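Local coordinates for protein Xaa-Pro dipeptidase (Pyrococcus horikoshii, PDB 1WY2) that probably splits dipeptides that carry a C-terminal proline, as a homodimeric metallopeptidase with a two-metal site in each subunit, at residues Ile3-Val8 against Glu67-Val72; Val210-Ala215 against Asn221-Arg226; Leu285-Gly288 against Val293-Trp296. All blocks are in the same frame, centred on the assembly; numbering follows the deposited sequence.

Contact 1. Residues Ile3-Val8 against Glu67-Val72; sequences IMNEKV and ESNIPV
Both Asn5 and Asn69 hold CG between backbone N and carbonyl carbon (chi1 65° in Asn5 and much the same in Asn69), and from this pair of torsions the two amides meet across the contact. The side chains cross at about a right angle, with amide planes 85° apart. Asn5 ND2 reaches Asn69 OD1 at 3.1 Å, a bond that is weak because the N-H points well off the oxygen, at 128°. One water reinforces the link: it donates to Asn69 O at 2.8 Å and accepts a weak bond from Asn5 ND2. The other end of the Asn5 amide has a separate task. Asn5 is the N-cap of helix 6-17, and its OD1 takes the N-H of Val8 in a fairly straight bond of 2.9 Å, with the donor tilted from the carbonyl plane. The general lesson is that a capping side chain has a second end to spend. Here that end ties the start of the first helix of the creatinase/prolidase N-terminal domain to the loop leading from helix 58-67 into the edge strand 72-75. The same ND2 also makes a weak bond to Ile34 O at the end of helix 28-35. With an alanine here in place of Asn5, Val8 N would probably lose its capping acceptor and Asn69 OD1 its weak partner across the contact. Beside the polar pair, Ile70 CG2 comes within 4.1 Å of Asn5 ND2, while Ile70 and Val8 both pack onto strands 44-48 and 51-57.

Contact 2. Residues Val210-Ala215 against Asn221-Arg226; sequences VIDLGA and NSDITR. With ZN (zinc ion), chain D; ZN (zinc ion), chain E.
Strands 210-213 and 224-226 run antiparallel, their axes 4.6 Å apart at an angle of 170°, with Ile211-Arg226 and Leu213-Ile224 as hydrogen-bonded pairs and Asp212-Thr225 as the non-hydrogen-bonded pair between them. Toward the hairpin's turn a side chain takes over from the main chain: Ala215 N gives its hydrogen to Ser222 OG at 2.8 Å. The sheet then divides its labour between two faces. On one, Leu213 and Ile224 lie side by side, CD1 against CG2 at 3.9 Å, and look toward helix 130-153. Arg226 shares this face; its NH1 turns back to Thr225 O, which lies near the guanidinium plane, although the nitrogen stands above the plane of that carbonyl. Its NH2 has a salt bridge to Asp331.

The other face carries the metals. Asp212 and Asp223 each send CG out opposite the backbone N (chi1 -167° and -164°), which brings their carboxylates together nearly coplanar. Their facing oxygens, Asp212 OD1 and Asp223 OD1, are 3.1 Å apart, a closeness that two acceptors can bear because one zinc ion sits between them, 2.0 Å from Asp212 OD1. Asp223 bridges, since its OD2 binds the second zinc ion at 2.1 Å. Arg328 and Thr225 form a second shell: Arg328 makes a salt bridge to Asp212 OD2, and Thr225 OG1 hydrogen-bonds Glu330, a ligand of both metals. A beta hairpin that sets a terminal and a bridging aspartate beside each other in this way is the hallmark of the dinuclear site of the M24 metallopeptidases, whose pita-bread fold this domain shares.

Contact 3. Residues Leu285-Gly288 against Val293-Trp296; sequences LGHG and VHEW. With ZN (zinc ion), chain E; CAC (cacodylate ion), chain C.
His287 and His294 meet ring to ring at the metal site of the M24 metallopeptidase domain, where a short antiparallel pairing brings the residues after strand 286-288 back alongside it. The pairing is made by backbone bonds between Gly288 and Glu295. Glu295 N donates to Gly288 O at 3.0 Å, and Gly288 N returns a weak bond to Glu295 O. Gly288 also sends its CA-H almost straight at Trp296 O. One carbonyl is gripped twice: His287 ND1 donates to Gly288 O, and the two donors come from opposite faces of its plane. That bond holds the imidazole rotation and is likely to polarise the ring. Charge is dealt with farther out, where Glu295, its chain extended beyond CG, makes salt bridges to Lys128 and Arg125.

The aromatic contact is T-shaped. His294 presents its edge to the face of His287, with centroids 4.4 Å apart and planes at 60°; CD2 stands 3.5 Å above the plane of the His287 ring, over its centre. The chi1 of His287 (54°) places CG between backbone N and carbonyl carbon, and from there the ring reaches the zinc ion.

Metal and anion complete the account. His287 NE2 binds the zinc ion at 2.1 Å, together with Asp223, Glu316 and Glu330. A cacodylate ion, probably from the crystallisation liquor, supplies the remaining ligand through O1, also at 2.1 Å. Its other oxygen, O2, lies in the plane of the His294 ring and accepts a hydrogen bond of 2.8 Å from His294 NE2.

From the N terminus, contact 1 closes the first and longest loop: 58 residues of helix and strand separate its segments, and it joins the start of helix 6-17 to the loop before strand 72-75 within the N-terminal domain. The chain then passes into the M24 domain, where contact 2 closes the hairpin of strands 208-217 and 220-229, and contact 3 closes a short loop between 285-288 and 293-296. The three follow in series; none nests or crosses. Contact 1 lies apart, its centre about 33 Å from that of contact 2, whereas contacts 2 and 3 touch and share one zinc ion, joining the hairpin to strand 286-288.

Contact 1. Residues Ile3-Val8 against Glu67-Val72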
loop_
_atom_site.group_PDB
_atom_site.type_symbol
_atom_site.label_atom_id
_atom_site.label_comp_id
_atom_site.label_asym_id
_atom_site.label_seq_id
_atom_site.Cartn_x
_atom_site.Cartn_y
_atom_site.Cartn_z
ATOM N N ILE A 3 -22.575 18.775 16.883
ATOM C CA ILE A 3 -22.145 19.915 16.088
ATOM C C ILE A 3 -21.149 19.211 15.169
ATOM O O ILE A 3 -20.113 18.725 15.625
ATOM C CB ILE A 3 -21.419 20.974 16.945
ATOM C CG1 ILE A 3 -22.431 21.694 17.841
ATOM C CG2 ILE A 3 -20.697 21.968 16.045
ATOM C CD1 ILE A 3 -23.573 22.360 17.072
ATOM N N MET A 4 -21.478 19.133 13.886
ATOM C CA MET A 4 -20.639 18.427 12.920
ATOM C C MET A 4 -19.979 19.345 11.896
ATOM O O MET A 4 -20.526 20.393 11.548
ATOM C CB MET A 4 -21.496 17.362 12.230
ATOM C CG MET A 4 -22.149 16.405 13.230
ATOM S SD MET A 4 -23.403 15.316 12.531
ATOM C CE MET A 4 -24.805 16.449 12.436
ATOM N N ASN A 5 -18.802 18.954 11.410
ATOM C CA ASN A 5 -18.084 19.782 10.446
ATOM C C ASN A 5 -18.771 19.817 9.082
ATOM O O ASN A 5 -19.701 19.048 8.821
ATOM C CB ASN A 5 -16.613 19.334 10.326
ATOM C CG ASN A 5 -16.456 17.932 9.761
ATOM O OD1 ASN A 5 -16.936 17.636 8.673
ATOM N ND2 ASN A 5 -15.757 17.067 10.495
ATOM N N GLU A 6 -18.327 20.721 8.214
ATOM C CA GLU A 6 -18.970 20.855 6.914
ATOM C C GLU A 6 -18.857 19.655 5.984
ATOM O O GLU A 6 -19.720 19.463 5.131
ATOM C CB GLU A 6 -18.491 22.123 6.199
ATOM C CG GLU A 6 -17.015 22.207 5.914
ATOM C CD GLU A 6 -16.672 23.479 5.159
ATOM O OE1 GLU A 6 -17.002 24.573 5.666
ATOM O OE2 GLU A 6 -16.083 23.385 4.061
ATOM N N LYS A 7 -17.812 18.846 6.142
ATOM C CA LYS A 7 -17.660 17.670 5.290
ATOM C C LYS A 7 -18.725 16.648 5.669
ATOM O O LYS A 7 -19.344 16.028 4.803
ATOM C CB LYS A 7 -16.258 17.078 5.448
ATOM C CG LYS A 7 -15.173 18.003 4.926
ATOM C CD LYS A 7 -13.786 17.531 5.317
ATOM C CE LYS A 7 -12.723 18.471 4.761
ATOM N NZ LYS A 7 -11.354 18.056 5.170
ATOM N N VAL A 8 -18.940 16.487 6.970
ATOM C CA VAL A 8 -19.960 15.567 7.467
ATOM C C VAL A 8 -21.332 16.054 6.995
ATOM O O VAL A 8 -22.176 15.265 6.569
ATOM C CB VAL A 8 -19.942 15.503 9.019
ATOM C CG1 VAL A 8 -21.158 14.742 9.532
ATOM C CG2 VAL A 8 -18.661 14.828 9.493
ATOM N N GLU A 67 -6.595 13.090 17.924
ATOM C CA GLU A 67 -6.559 13.737 16.612
ATOM C C GLU A 67 -7.904 13.949 15.921
ATOM O O GLU A 67 -8.022 14.803 15.043
ATOM C CB GLU A 67 -5.643 12.942 15.677
ATOM C CG GLU A 67 -4.321 12.545 16.316
ATOM C CD GLU A 67 -3.381 11.857 15.348
ATOM O OE1 GLU A 67 -3.805 10.892 14.676
ATOM O OE2 GLU A 67 -2.209 12.279 15.265
ATOM N N SER A 68 -8.912 13.177 16.310
ATOM C CA SER A 68 -10.233 13.277 15.695
ATOM C C SER A 68 -11.034 14.512 16.093
ATOM O O SER A 68 -11.046 14.907 17.260
ATOM C CB SER A 68 -11.053 12.028 16.022
ATOM O OG SER A 68 -12.352 12.114 15.457
ATOM N N ASN A 69 -11.705 15.121 15.115
ATOM C CA ASN A 69 -12.530 16.291 15.382
ATOM C C ASN A 69 -13.982 15.867 15.604
ATOM O O ASN A 69 -14.874 16.705 15.731
ATOM C CB ASN A 69 -12.437 17.317 14.241
ATOM C CG ASN A 69 -12.898 16.765 12.903
ATOM O OD1 ASN A 69 -13.957 16.147 12.801
ATOM N ND2 ASN A 69 -12.107 17.005 11.863
ATOM N N ILE A 70 -14.213 14.558 15.637
ATOM C CA ILE A 70 -15.551 14.026 15.883
ATOM C C ILE A 70 -15.459 13.013 17.026
ATOM O O ILE A 70 -14.407 12.421 17.251
ATOM C CB ILE A 70 -16.151 13.335 14.629
ATOM C CG1 ILE A 70 -15.315 12.120 14.234
ATOM C CG2 ILE A 70 -16.219 14.326 13.475
ATOM C CD1 ILE A 70 -15.953 11.286 13.135
ATOM N N PRO A 71 -16.559 12.811 17.768
ATOM C CA PRO A 71 -16.601 11.870 18.894
ATOM C C PRO A 71 -16.031 10.499 18.554
ATOM O O PRO A 71 -16.378 9.914 17.528
ATOM C CB PRO A 71 -18.085 11.808 19.231
ATOM C CG PRO A 71 -18.540 13.195 18.921
ATOM C CD PRO A 71 -17.862 13.479 17.600
ATOM N N VAL A 72 -15.164 9.989 19.426
ATOM C CA VAL A 72 -14.542 8.688 19.213
ATOM C C VAL A 72 -15.066 7.639 20.186
ATOM O O VAL A 72 -15.149 7.883 21.391
ATOM C CB VAL A 72 -13.008 8.769 19.375
ATOM C CG1 VAL A 72 -12.379 7.416 19.066
ATOM C CG2 VAL A 72 -12.443 9.846 18.465
HETATM O O HOH W 1 -16.438 17.753 13.654
#

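Contact 2. Residues Val210-Ala215 against Asn221-Arg226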
loop_
_atom_site.group_PDB
_atom_site.type_symbol
_atom_site.label_atom_id
_atom_site.label_comp_id
_atom_site.label_asym_id
_atom_site.label_seq_id
_atom_site.Cartn_x
_atom_site.Cartn_y
_atom_site.Cartn_z
ATOM N N VAL A 210 14.287 7.287 -17.293
ATOM C CA VAL A 210 13.039 7.893 -16.851
ATOM C C VAL A 210 13.054 7.880 -15.325
ATOM O O VAL A 210 13.304 6.841 -14.710
ATOM C CB VAL A 210 11.814 7.097 -17.369
ATOM C CG1 VAL A 210 10.518 7.713 -16.836
ATOM C CG2 VAL A 210 11.803 7.096 -18.891
ATOM N N ILE A 211 12.805 9.044 -14.731
ATOM C CA ILE A 211 12.791 9.210 -13.279
ATOM C C ILE A 211 11.394 9.667 -12.867
ATOM O O ILE A 211 11.018 10.813 -13.104
ATOM C CB ILE A 211 13.817 10.284 -12.849
ATOM C CG1 ILE A 211 15.200 9.934 -13.413
ATOM C CG2 ILE A 211 13.872 10.383 -11.326
ATOM C CD1 ILE A 211 16.175 11.100 -13.414
ATOM N N ASP A 212 10.628 8.766 -12.260
ATOM C CA ASP A 212 9.263 9.065 -11.824
ATOM C C ASP A 212 9.212 8.797 -10.321
ATOM O O ASP A 212 9.405 7.667 -9.873
ATOM C CB ASP A 212 8.273 8.154 -12.567
ATOM C CG ASP A 212 6.824 8.600 -12.431
ATOM O OD1 ASP A 212 6.489 9.338 -11.480
ATOM O OD2 ASP A 212 6.008 8.186 -13.283
ATOM N N LEU A 213 8.960 9.842 -9.542
ATOM C CA LEU A 213 8.925 9.703 -8.095
ATOM C C LEU A 213 7.973 10.710 -7.478
ATOM O O LEU A 213 7.432 11.583 -8.162
ATOM C CB LEU A 213 10.345 9.892 -7.529
ATOM C CG LEU A 213 11.066 11.214 -7.830
ATOM C CD1 LEU A 213 10.598 12.292 -6.865
ATOM C CD2 LEU A 213 12.577 11.025 -7.702
ATOM N N GLY A 214 7.762 10.585 -6.175
ATOM C CA GLY A 214 6.874 11.508 -5.499
ATOM C C GLY A 214 7.038 11.387 -4.002
ATOM O O GLY A 214 7.545 10.385 -3.505
ATOM N N ALA A 215 6.611 12.409 -3.276
ATOM C CA ALA A 215 6.722 12.382 -1.831
ATOM C C ALA A 215 5.361 12.472 -1.165
ATOM O O ALA A 215 4.475 13.183 -1.641
ATOM C CB ALA A 215 7.603 13.537 -1.358
ATOM N N ASN A 221 0.148 14.065 -1.437
ATOM C CA ASN A 221 1.122 13.549 -2.392
ATOM C C ASN A 221 1.613 14.506 -3.468
ATOM O O ASN A 221 1.030 15.562 -3.703
ATOM C CB ASN A 221 0.527 12.312 -3.072
ATOM C CG ASN A 221 0.288 11.171 -2.099
ATOM O OD1 ASN A 221 1.182 10.373 -1.834
ATOM N ND2 ASN A 221 -0.924 11.098 -1.553
ATOM N N SER A 222 2.708 14.105 -4.113
ATOM C CA SER A 222 3.309 14.850 -5.216
ATOM C C SER A 222 3.697 13.792 -6.251
ATOM O O SER A 222 3.818 12.609 -5.923
ATOM C CB SER A 222 4.544 15.631 -4.753
ATOM O OG SER A 222 5.482 14.784 -4.118
ATOM N N ASP A 223 3.897 14.207 -7.492
ATOM C CA ASP A 223 4.210 13.257 -8.553
ATOM C C ASP A 223 4.949 13.998 -9.658
ATOM O O ASP A 223 4.472 15.021 -10.148
ATOM C CB ASP A 223 2.891 12.676 -9.078
ATOM C CG ASP A 223 3.072 11.425 -9.904
ATOM O OD1 ASP A 223 4.223 11.040 -10.200
ATOM O OD2 ASP A 223 2.033 10.829 -10.255
ATOM N N ILE A 224 6.112 13.486 -10.046
ATOM C CA ILE A 224 6.903 14.133 -11.086
ATOM C C ILE A 224 7.724 13.119 -11.882
ATOM O O ILE A 224 8.161 12.109 -11.342
ATOM C CB ILE A 224 7.865 15.181 -10.454
ATOM C CG1 ILE A 224 8.612 15.952 -11.542
ATOM C CG2 ILE A 224 8.869 14.486 -9.539
ATOM C CD1 ILE A 224 9.565 17.020 -10.995
ATOM N N THR A 225 7.901 13.381 -13.175
ATOM C CA THR A 225 8.711 12.518 -14.028
ATOM C C THR A 225 9.575 13.372 -14.940
ATOM O O THR A 225 9.091 14.303 -15.582
ATOM C CB THR A 225 7.880 11.600 -14.970
ATOM O OG1 THR A 225 7.016 10.751 -14.209
ATOM C CG2 THR A 225 8.820 10.714 -15.795
ATOM N N ARG A 226 10.861 13.060 -14.984
ATOM C CA ARG A 226 11.777 13.754 -15.880
ATOM C C ARG A 226 12.583 12.663 -16.565
ATOM O O ARG A 226 12.873 11.630 -15.968
ATOM C CB ARG A 226 12.720 14.687 -15.113
ATOM C CG ARG A 226 12.045 15.932 -14.551
ATOM C CD ARG A 226 11.592 16.883 -15.655
ATOM N NE ARG A 226 10.926 18.059 -15.098
ATOM C CZ ARG A 226 9.640 18.100 -14.762
ATOM N NH1 ARG A 226 8.863 17.033 -14.936
ATOM N NH2 ARG A 226 9.137 19.200 -14.222
HETATM ZN ZN ZN D . 4.592 9.906 -11.818
HETATM ZN ZN ZN E . 1.497 10.334 -12.253
#

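Contact 3. Residues Leu285-Gly288 against Val293-Trp296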
loop_
_atom_site.group_PDB
_atom_site.type_symbol
_atom_site.label_atom_id
_atom_site.label_comp_id
_atom_site.label_asym_id
_atom_site.label_seq_id
_atom_site.Cartn_x
_atom_site.Cartn_y
_atom_site.Cartn_z
ATOM N N LEU A 285 -3.356 10.577 -20.073
ATOM C CA LEU A 285 -2.499 11.747 -19.953
ATOM C C LEU A 285 -2.169 12.075 -18.500
ATOM O O LEU A 285 -1.101 12.601 -18.209
ATOM C CB LEU A 285 -3.166 12.964 -20.598
ATOM C CG LEU A 285 -2.372 14.270 -20.494
ATOM C CD1 LEU A 285 -1.033 14.116 -21.211
ATOM C CD2 LEU A 285 -3.182 15.410 -21.103
ATOM N N GLY A 286 -3.085 11.769 -17.587
ATOM C CA GLY A 286 -2.820 12.081 -16.196
ATOM C C GLY A 286 -3.873 11.633 -15.210
ATOM O O GLY A 286 -4.834 10.951 -15.568
ATOM N N HIS A 287 -3.691 12.041 -13.960
ATOM C CA HIS A 287 -4.598 11.663 -12.884
ATOM C C HIS A 287 -4.601 12.735 -11.806
ATOM O O HIS A 287 -3.653 13.513 -11.685
ATOM C CB HIS A 287 -4.126 10.335 -12.276
ATOM C CG HIS A 287 -2.692 10.352 -11.831
ATOM N ND1 HIS A 287 -2.295 10.853 -10.608
ATOM C CD2 HIS A 287 -1.556 9.996 -12.476
ATOM C CE1 HIS A 287 -0.976 10.806 -10.522
ATOM N NE2 HIS A 287 -0.504 10.293 -11.645
ATOM N N GLY A 288 -5.673 12.777 -11.023
ATOM C CA GLY A 288 -5.736 13.742 -9.943
ATOM C C GLY A 288 -4.773 13.313 -8.853
ATOM O O GLY A 288 -4.382 12.144 -8.784
ATOM N N VAL A 293 -2.140 9.295 -4.408
ATOM C CA VAL A 293 -1.388 9.707 -5.586
ATOM C C VAL A 293 -2.236 9.586 -6.853
ATOM O O VAL A 293 -2.031 10.327 -7.811
ATOM C CB VAL A 293 -0.069 8.905 -5.730
ATOM C CG1 VAL A 293 -0.349 7.513 -6.229
ATOM C CG2 VAL A 293 0.885 9.647 -6.660
ATOM N N HIS A 294 -3.188 8.654 -6.849
ATOM C CA HIS A 294 -4.103 8.466 -7.972
ATOM C C HIS A 294 -5.534 8.714 -7.501
ATOM O O HIS A 294 -6.098 7.898 -6.769
ATOM C CB HIS A 294 -4.038 7.039 -8.526
ATOM C CG HIS A 294 -2.758 6.710 -9.222
ATOM N ND1 HIS A 294 -1.856 5.795 -8.725
ATOM C CD2 HIS A 294 -2.233 7.164 -10.385
ATOM C CE1 HIS A 294 -0.832 5.697 -9.553
ATOM N NE2 HIS A 294 -1.035 6.518 -10.567
ATOM N N GLU A 295 -6.115 9.840 -7.903
ATOM C CA GLU A 295 -7.492 10.151 -7.533
ATOM C C GLU A 295 -8.201 10.941 -8.631
ATOM O O GLU A 295 -7.679 11.073 -9.735
ATOM C CB GLU A 295 -7.560 10.884 -6.179
ATOM C CG GLU A 295 -6.741 12.160 -6.035
ATOM C CD GLU A 295 -6.865 12.756 -4.632
ATOM O OE1 GLU A 295 -7.426 13.864 -4.490
ATOM O OE2 GLU A 295 -6.412 12.109 -3.666
ATOM N N TRP A 296 -9.394 11.442 -8.337
ATOM C CA TRP A 296 -10.175 12.181 -9.328
ATOM C C TRP A 296 -9.543 13.510 -9.739
ATOM O O TRP A 296 -8.980 14.222 -8.915
ATOM C CB TRP A 296 -11.577 12.463 -8.784
ATOM C CG TRP A 296 -12.267 11.284 -8.166
ATOM C CD1 TRP A 296 -12.980 10.311 -8.809
ATOM C CD2 TRP A 296 -12.353 10.988 -6.766
ATOM N NE1 TRP A 296 -13.512 9.432 -7.892
ATOM C CE2 TRP A 296 -13.144 9.827 -6.632
ATOM C CE3 TRP A 296 -11.841 11.597 -5.611
ATOM C CZ2 TRP A 296 -13.437 9.258 -5.387
ATOM C CZ3 TRP A 296 -12.132 11.030 -4.371
ATOM C CH2 TRP A 296 -12.925 9.873 -4.272
HETATM ZN ZN ZN E . 1.497 10.334 -12.253
HETATM AS AS CAC C . 2.524 7.354 -11.492
HETATM O O1 CAC C . 2.890 8.801 -12.199
HETATM O O2 CAC C . 1.153 6.824 -12.207
HETATM C C1 CAC C . 3.853 6.078 -11.823
HETATM C C2 CAC C . 2.117 7.556 -9.674
#